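Local coordinates for AP endonuclease, family protein 2 (Mycobacterium smegmatis, PDB 5TNV) that binds a magnesium ion in a xylose isomerase-like TIM barrel and may act as an endonuclease, at residues Q60-L64 with G65-I69; Y278-Y281 with R282-I285; Y316-Q319 with V320-A324. All blocks are in the same frame, centred on the assembly; numbering follows the deposited sequence. Where two conformers were deposited one is given.

In the fold
From the N terminus, the chain runs through strand 29-32 and helix 51-63 before reaching contact 1, the tight turn that delivers it into strand 68-70 and so closes the first beta-alpha-beta unit of the barrel. Contact 2 comes much later, where the loop after strand 266-272 starts helix 281-290. Strand 297-299 then leads into the last long helix, 306-325, whose C-terminal half holds contact 3. The three follow in series, none nested in another. Contacts 2 and 3 touch through Arg-282 with Gln-319 and Ile-285 with Val-320, joining the two final helices. Contact 1 stands apart, about 18 Å from contact 3 between centres, yet Leu-64 and Phe-66 reach helix 306-325.

Contact 1: Q60-L64 with G65-I69; sequences QVREL and GFDHI
Arg-62 reaches from the last turn of helix 51-63 over to the chain that has just left it. Its CB starts out away from 65-69, but with CG anti to the backbone N (chi1 180°) and a bend at chi2 the chain comes back, so that CD lies 3.3 Å from Phe-66 O. At the tip NH1 donates twice, both times close to the guanidinium plane: to Phe-66 O at 2.8 Å, and to Asp-67 OD1, also 2.8 Å from NH1, in a salt bridge that meets the carboxylate on its anti side, somewhat out of the carboxylate plane. NH2 donates to a water that in turn donates to OD1, so the same carboxylate oxygen is gripped by both nitrogens, one directly and one through water. Gly-65, with phi at 108°, ends the helix in a Schellman motif, its N bonded to Arg-62 O at 2.9 Å. On the buried side Val-61 CG1 packs against Phe-66 CD2 (3.7 Å) and Ile-69 CG2. The turn joins helix 51-63 to strand 68-70, with Val-61 and Phe-66 resting on Ala-31 of strand 29-32, Ile-69 on Ile-100 of strand 99-104, and Leu-64 and Phe-66 on helix 306-325.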
loop_
_atom_site.group_PDB
_atom_site.type_symbol
_atom_site.label_atom_id
_atom_site.label_comp_id
_atom_site.label_asym_id
_atom_site.label_seq_id
_atom_site.Cartn_x
_atom_site.Cartn_y
_atom_site.Cartn_z
ATOM N N GLN A 60 19.120 -11.829 -8.078
ATOM C CA GLN A 60 18.242 -10.843 -7.469
ATOM C C GLN A 60 16.973 -11.501 -6.935
ATOM O O GLN A 60 16.407 -11.045 -5.926
ATOM C CB GLN A 60 17.862 -9.755 -8.482
ATOM C CG GLN A 60 19.041 -8.877 -8.878
ATOM C CD GLN A 60 18.574 -7.791 -9.805
ATOM O OE1 GLN A 60 17.743 -6.950 -9.436
ATOM N NE2 GLN A 60 19.059 -7.796 -11.019
ATOM N N VAL A 61 16.481 -12.501 -7.647
ATOM C CA VAL A 61 15.276 -13.245 -7.277
ATOM C C VAL A 61 15.548 -14.092 -6.038
ATOM O O VAL A 61 14.781 -14.075 -5.069
ATOM C CB VAL A 61 14.818 -14.070 -8.493
ATOM C CG1 VAL A 61 13.604 -14.878 -8.110
ATOM C CG2 VAL A 61 14.545 -13.179 -9.673
ATOM N N ARG A 62 16.659 -14.853 -6.040
ATOM C CA ARG A 62 17.013 -15.660 -4.860
ATOM C C ARG A 62 17.251 -14.789 -3.638
ATOM O O ARG A 62 16.853 -15.168 -2.532
ATOM C CB ARG A 62 18.285 -16.464 -5.200
ATOM C CG ARG A 62 18.755 -17.346 -4.044
ATOM C CD ARG A 62 17.706 -18.400 -3.697
ATOM N NE ARG A 62 18.232 -19.332 -2.727
ATOM C CZ ARG A 62 17.441 -20.170 -2.100
ATOM N NH1 ARG A 62 16.132 -20.205 -2.349
ATOM N NH2 ARG A 62 17.925 -21.002 -1.225
ATOM N N GLU A 63 17.904 -13.634 -3.804
ATOM C CA GLU A 63 18.134 -12.710 -2.691
ATOM C C GLU A 63 16.852 -12.306 -1.965
ATOM O O GLU A 63 16.909 -11.994 -0.773
ATOM C CB GLU A 63 18.810 -11.420 -3.205
ATOM C CG GLU A 63 20.305 -11.618 -3.488
ATOM C CD GLU A 63 20.912 -10.477 -4.290
ATOM O OE1 GLU A 63 20.166 -9.647 -4.863
ATOM O OE2 GLU A 63 22.181 -10.424 -4.343
ATOM N N LEU A 64 15.758 -12.287 -2.673
ATOM C CA LEU A 64 14.450 -11.900 -2.127
ATOM C C LEU A 64 13.654 -13.088 -1.607
ATOM O O LEU A 64 12.500 -12.904 -1.179
ATOM C CB LEU A 64 13.689 -11.047 -3.134
ATOM C CG LEU A 64 14.251 -9.664 -3.340
ATOM C CD1 LEU A 64 13.702 -9.035 -4.608
ATOM C CD2 LEU A 64 13.980 -8.794 -2.141
ATOM N N GLY A 65 14.224 -14.285 -1.594
ATOM C CA GLY A 65 13.701 -15.400 -0.869
ATOM C C GLY A 65 13.071 -16.504 -1.691
ATOM O O GLY A 65 12.686 -17.557 -1.177
ATOM N N PHE A 66 12.964 -16.317 -3.015
ATOM C CA PHE A 66 12.337 -17.352 -3.841
ATOM C C PHE A 66 13.180 -18.614 -3.915
ATOM O O PHE A 66 14.408 -18.572 -3.911
ATOM C CB PHE A 66 12.162 -16.835 -5.271
ATOM C CG PHE A 66 11.034 -15.851 -5.402
ATOM C CD1 PHE A 66 9.742 -16.344 -5.627
ATOM C CD2 PHE A 66 11.207 -14.488 -5.314
ATOM C CE1 PHE A 66 8.652 -15.484 -5.726
ATOM C CE2 PHE A 66 10.124 -13.619 -5.405
ATOM C CZ PHE A 66 8.870 -14.129 -5.585
ATOM N N ASP A 67 12.486 -19.749 -4.011
ATOM C CA ASP A 67 13.028 -21.041 -4.405
ATOM C C ASP A 67 12.735 -21.382 -5.864
ATOM O O ASP A 67 13.468 -22.173 -6.457
ATOM C CB ASP A 67 12.437 -22.147 -3.528
ATOM C CG ASP A 67 12.845 -22.064 -2.089
ATOM O OD1 ASP A 67 13.995 -21.894 -1.807
ATOM O OD2 ASP A 67 11.982 -22.243 -1.220
ATOM N N HIS A 68 11.656 -20.839 -6.420
ATOM C CA HIS A 68 11.201 -21.174 -7.743
ATOM C C HIS A 68 11.016 -19.923 -8.594
ATOM O O HIS A 68 10.675 -18.828 -8.076
ATOM C CB HIS A 68 9.883 -21.958 -7.716
ATOM C CG HIS A 68 10.040 -23.319 -7.157
ATOM N ND1 HIS A 68 9.863 -23.617 -5.835
ATOM C CD2 HIS A 68 10.397 -24.457 -7.823
ATOM C CE1 HIS A 68 10.093 -24.906 -5.661
ATOM N NE2 HIS A 68 10.425 -25.455 -6.824
ATOM N N ILE A 69 11.164 -20.098 -9.914
ATOM C CA ILE A 69 10.867 -19.108 -10.921
ATOM C C ILE A 69 9.984 -19.719 -11.991
ATOM O O ILE A 69 9.894 -20.953 -12.152
ATOM C CB ILE A 69 12.136 -18.498 -11.562
ATOM C CG1 ILE A 69 12.835 -19.517 -12.454
ATOM C CG2 ILE A 69 13.038 -17.893 -10.528
ATOM C CD1 ILE A 69 13.811 -18.953 -13.449
HETATM O O HOH W 1 15.745 -22.561 0.296
#

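Contact 2: Y278-Y281 with R282-I285; sequences YVNY and RQII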
loop_
_atom_site.group_PDB
_atom_site.type_symbol
_atom_site.label_atom_id
_atom_site.label_comp_id
_atom_site.label_asym_id
_atom_site.label_seq_id
_atom_site.Cartn_x
_atom_site.Cartn_y
_atom_site.Cartn_z
ATOM N N TYR A 278 -7.993 -5.280 -3.566
ATOM C CA TYR A 278 -9.461 -5.490 -3.441
ATOM C C TYR A 278 -9.813 -6.950 -3.164
ATOM O O TYR A 278 -10.759 -7.235 -2.409
ATOM C CB TYR A 278 -10.135 -4.993 -4.710
ATOM C CG TYR A 278 -11.647 -4.940 -4.615
ATOM C CD1 TYR A 278 -12.256 -3.979 -3.845
ATOM C CD2 TYR A 278 -12.464 -5.824 -5.318
ATOM C CE1 TYR A 278 -13.654 -3.926 -3.757
ATOM C CE2 TYR A 278 -13.828 -5.770 -5.240
ATOM C CZ TYR A 278 -14.436 -4.808 -4.443
ATOM O OH TYR A 278 -15.819 -4.803 -4.397
ATOM N N VAL A 279 -9.123 -7.901 -3.789
ATOM C CA VAL A 279 -9.372 -9.310 -3.507
ATOM C C VAL A 279 -8.906 -9.624 -2.089
ATOM O O VAL A 279 -7.841 -9.119 -1.686
ATOM C CB VAL A 279 -8.605 -10.201 -4.500
ATOM C CG1 VAL A 279 -8.939 -11.693 -4.240
ATOM C CG2 VAL A 279 -8.891 -9.847 -5.946
ATOM N N ASN A 280 -9.658 -10.444 -1.358
ATOM C CA ASN A 280 -9.214 -11.005 -0.087
ATOM C C ASN A 280 -8.562 -12.349 -0.368
ATOM O O ASN A 280 -9.247 -13.381 -0.438
ATOM C CB ASN A 280 -10.359 -11.134 0.898
ATOM C CG ASN A 280 -9.846 -11.605 2.258
ATOM O OD1 ASN A 280 -8.782 -12.221 2.383
ATOM N ND2 ASN A 280 -10.629 -11.364 3.319
ATOM N N TYR A 281 -7.239 -12.353 -0.583
ATOM C CA TYR A 281 -6.589 -13.607 -0.950
ATOM C C TYR A 281 -6.427 -14.557 0.227
ATOM O O TYR A 281 -6.135 -15.760 -0.019
ATOM C CB TYR A 281 -5.256 -13.342 -1.652
ATOM C CG TYR A 281 -5.436 -13.057 -3.140
ATOM C CD1 TYR A 281 -5.802 -14.088 -4.008
ATOM C CD2 TYR A 281 -5.254 -11.808 -3.681
ATOM C CE1 TYR A 281 -5.959 -13.875 -5.348
ATOM C CE2 TYR A 281 -5.412 -11.569 -5.043
ATOM C CZ TYR A 281 -5.762 -12.608 -5.871
ATOM O OH TYR A 281 -5.924 -12.436 -7.238
ATOM N N ARG A 282 -6.587 -14.112 1.479
ATOM C CA ARG A 282 -6.623 -15.075 2.591
ATOM C C ARG A 282 -7.853 -15.963 2.419
ATOM O O ARG A 282 -7.798 -17.186 2.451
ATOM C CB ARG A 282 -6.575 -14.330 3.923
ATOM C CG ARG A 282 -6.486 -15.255 5.133
ATOM C CD ARG A 282 -6.431 -14.452 6.464
ATOM N NE ARG A 282 -5.364 -13.488 6.399
ATOM C CZ ARG A 282 -4.081 -13.746 6.507
ATOM N NH1 ARG A 282 -3.653 -14.897 6.986
ATOM N NH2 ARG A 282 -3.225 -12.814 6.169
ATOM N N GLN A 283 -9.020 -15.324 2.235
ATOM C CA GLN A 283 -10.254 -16.058 2.003
ATOM C C GLN A 283 -10.166 -16.864 0.717
ATOM O O GLN A 283 -10.605 -18.023 0.667
ATOM C CB GLN A 283 -11.427 -15.112 1.955
ATOM C CG GLN A 283 -11.838 -14.486 3.248
ATOM C CD GLN A 283 -12.944 -13.427 3.090
ATOM O OE1 GLN A 283 -13.335 -13.053 1.949
ATOM N NE2 GLN A 283 -13.440 -12.937 4.188
ATOM N N ILE A 284 -9.648 -16.278 -0.354
ATOM C CA ILE A 284 -9.684 -16.951 -1.664
ATOM C C ILE A 284 -8.676 -18.107 -1.734
ATOM O O ILE A 284 -9.022 -19.154 -2.308
ATOM C CB ILE A 284 -9.552 -15.911 -2.798
ATOM C CG1 ILE A 284 -10.760 -14.975 -2.827
ATOM C CG2 ILE A 284 -9.276 -16.583 -4.125
ATOM C CD1 ILE A 284 -12.078 -15.610 -2.996
ATOM N N ILE A 285 -7.485 -17.972 -1.189
ATOM C CA ILE A 285 -6.574 -19.120 -1.156
ATOM C C ILE A 285 -7.182 -20.226 -0.324
ATOM O O ILE A 285 -7.130 -21.397 -0.700
ATOM C CB ILE A 285 -5.175 -18.720 -0.670
ATOM C CG1 ILE A 285 -4.470 -17.830 -1.691
ATOM C CG2 ILE A 285 -4.326 -19.939 -0.333
ATOM C CD1 ILE A 285 -3.263 -17.105 -1.132
#
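The side-chain amides of Asn-280 and Gln-283 are stacked, their planes only 17° apart, with Asn-280 ND2 lying 3.1 Å from Gln-283 CD. This is a stack and not an amide-to-amide bond: ND2 and Gln-283 OE1 are badly angled for one. The other flat group, the Tyr-281 ring, has Val-279 CG1 over the centre of one face, 3.5 Å above its plane, while Ile-284 CG2 approaches the ring obliquely. Past the ring, Tyr-281 OH is hydrogen-bonded to Tyr-241 OH and Lys-254 O, and the side chain comes within about 6 Å of that of the magnesium ligand Asp-223.

Asn-280 is the N-cap of helix 281-290. With CG anti to its own N (chi1 -175°), the side chain turns OD1 toward the first turn, where it takes a straight bond from Gln-283 N (3.1 Å, 171°) and a weak one from Arg-282 N. Gln-283 N stands well above the plane of the Asn-280 side-chain amide. The backbone carbonyl of Asn-280 receives Ile-284 N at 2.9 Å, in the carbonyl plane, and Tyr-281 O receives Ile-285 N, so the regular helical pattern sets in at once. Ile-284 CG1 also meets Val-279 CG1 at 4.0 Å, their side chains crossing at about a right angle. Arg-282 leads away from the cap to a salt bridge with Asp-305 of the third subunit and a hydrogen bond to Gln-319 OE1.

Contact 3: Y316-Q319 with V320-A324; sequences YILQ and VLTSA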
loop_
_atom_site.group_PDB
_atom_site.type_symbol
_atom_site.label_atom_id
_atom_site.label_comp_id
_atom_site.label_asym_id
_atom_site.label_seq_id
_atom_site.Cartn_x
_atom_site.Cartn_y
_atom_site.Cartn_z
ATOM N N TYR A 316 3.652 -13.754 1.823
ATOM C CA TYR A 316 2.239 -13.711 2.172
ATOM C C TYR A 316 1.567 -15.049 1.938
ATOM O O TYR A 316 0.870 -15.567 2.817
ATOM C CB TYR A 316 1.593 -12.588 1.354
ATOM C CG TYR A 316 0.087 -12.542 1.503
ATOM C CD1 TYR A 316 -0.464 -11.810 2.545
ATOM C CD2 TYR A 316 -0.783 -13.185 0.652
ATOM C CE1 TYR A 316 -1.818 -11.733 2.747
ATOM C CE2 TYR A 316 -2.141 -13.080 0.821
ATOM C CZ TYR A 316 -2.664 -12.349 1.875
ATOM O OH TYR A 316 -4.030 -12.254 2.018
ATOM N N ILE A 317 1.731 -15.595 0.739
ATOM C CA ILE A 317 1.122 -16.878 0.394
ATOM C C ILE A 317 1.620 -17.957 1.351
ATOM O O ILE A 317 0.840 -18.790 1.825
ATOM C CB ILE A 317 1.386 -17.246 -1.084
ATOM C CG1 ILE A 317 0.736 -16.247 -2.037
ATOM C CG2 ILE A 317 0.959 -18.670 -1.389
ATOM C CD1 ILE A 317 1.238 -16.327 -3.447
ATOM N N LEU A 318 2.919 -17.976 1.640
ATOM C CA LEU A 318 3.463 -18.989 2.528
ATOM C C LEU A 318 2.784 -18.893 3.898
ATOM O O LEU A 318 2.472 -19.947 4.467
ATOM C CB LEU A 318 4.978 -18.818 2.560
ATOM C CG LEU A 318 5.729 -19.716 3.543
ATOM C CD1 LEU A 318 5.558 -21.170 3.148
ATOM C CD2 LEU A 318 7.182 -19.272 3.633
ATOM N N GLN A 319 2.536 -17.722 4.441
ATOM C CA GLN A 319 1.861 -17.635 5.748
ATOM C C GLN A 319 0.444 -18.151 5.612
ATOM O O GLN A 319 -0.047 -18.839 6.547
ATOM C CB GLN A 319 1.940 -16.213 6.298
ATOM C CG GLN A 319 1.434 -16.108 7.734
ATOM C CD GLN A 319 -0.075 -16.061 7.959
ATOM O OE1 GLN A 319 -0.841 -15.566 7.122
ATOM N NE2 GLN A 319 -0.519 -16.614 9.064
ATOM N N VAL A 320 -0.302 -17.760 4.608
ATOM C CA VAL A 320 -1.680 -18.181 4.449
ATOM C C VAL A 320 -1.732 -19.719 4.376
ATOM O O VAL A 320 -2.556 -20.352 5.044
ATOM C CB VAL A 320 -2.333 -17.520 3.213
ATOM C CG1 VAL A 320 -3.702 -18.127 2.908
ATOM C CG2 VAL A 320 -2.480 -16.009 3.410
ATOM N N LEU A 321 -0.872 -20.294 3.557
ATOM C CA LEU A 321 -0.817 -21.756 3.389
ATOM C C LEU A 321 -0.433 -22.433 4.679
ATOM O O LEU A 321 -0.994 -23.475 5.041
ATOM C CB LEU A 321 0.184 -22.167 2.299
ATOM C CG LEU A 321 -0.162 -21.798 0.864
ATOM C CD1 LEU A 321 0.974 -22.189 -0.061
ATOM C CD2 LEU A 321 -1.480 -22.436 0.378
ATOM N N THR A 322 0.538 -21.863 5.388
ATOM C CA THR A 322 1.012 -22.498 6.637
ATOM C C THR A 322 -0.159 -22.615 7.607
ATOM O O THR A 322 -0.405 -23.678 8.195
ATOM C CB THR A 322 2.154 -21.721 7.252
ATOM O OG1 THR A 322 3.287 -21.758 6.364
ATOM C CG2 THR A 322 2.587 -22.253 8.619
ATOM N N SER A 323 -0.896 -21.532 7.790
ATOM C CA SER A 323 -2.055 -21.553 8.670
ATOM C C SER A 323 -3.139 -22.542 8.189
ATOM O O SER A 323 -3.696 -23.296 8.966
ATOM C CB SER A 323 -2.626 -20.149 8.812
ATOM O OG SER A 323 -3.827 -20.192 9.564
ATOM N N ALA A 324 -3.440 -22.533 6.891
ATOM C CA ALA A 324 -4.535 -23.324 6.346
ATOM C C ALA A 324 -4.226 -24.808 6.362
ATOM O O ALA A 324 -5.158 -25.621 6.428
ATOM C CB ALA A 324 -4.827 -22.914 4.911
#
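Tyr-316 offers one face of its ring to Val-320, one turn further along helix 306-325. Val-320 CG2 sits 4.1 Å from the ring centroid and 20° off the normal, a CH-pi contact displaced toward the rim, with CE2 as its nearest ring atom at 3.9 Å. Tyr-316 OH is hydrogen-bonded to Asp-305 of the third subunit. Next, Ile-317 and Leu-321 lie side by side and point the same way, CG2 of the isoleucine 3.8 Å from CD1 of the leucine; Leu-321 N is hydrogen-bonded to Ile-317 O at 2.9 Å, the i to i+4 bond of an alpha-helix. Leu-318 O takes the backbone N of Thr-322, also at 2.9 Å, and apparently its OG1 as well, though the position of that hydroxyl is less certain. Gln-319 bends at chi2 (-79°), which turns its amide along the helix toward Ser-323: NE2 comes within 4.1 Å of Ser-323 CB, OE1 being turned to Arg-282. Ser-323 OG is hydrogen-bonded to Glu-63 of the third subunit. Ile-317 and Leu-321 face strand 297-299 through Phe-297, and Val-320 packs on Arg-282 and Ile-285 of helix 281-290.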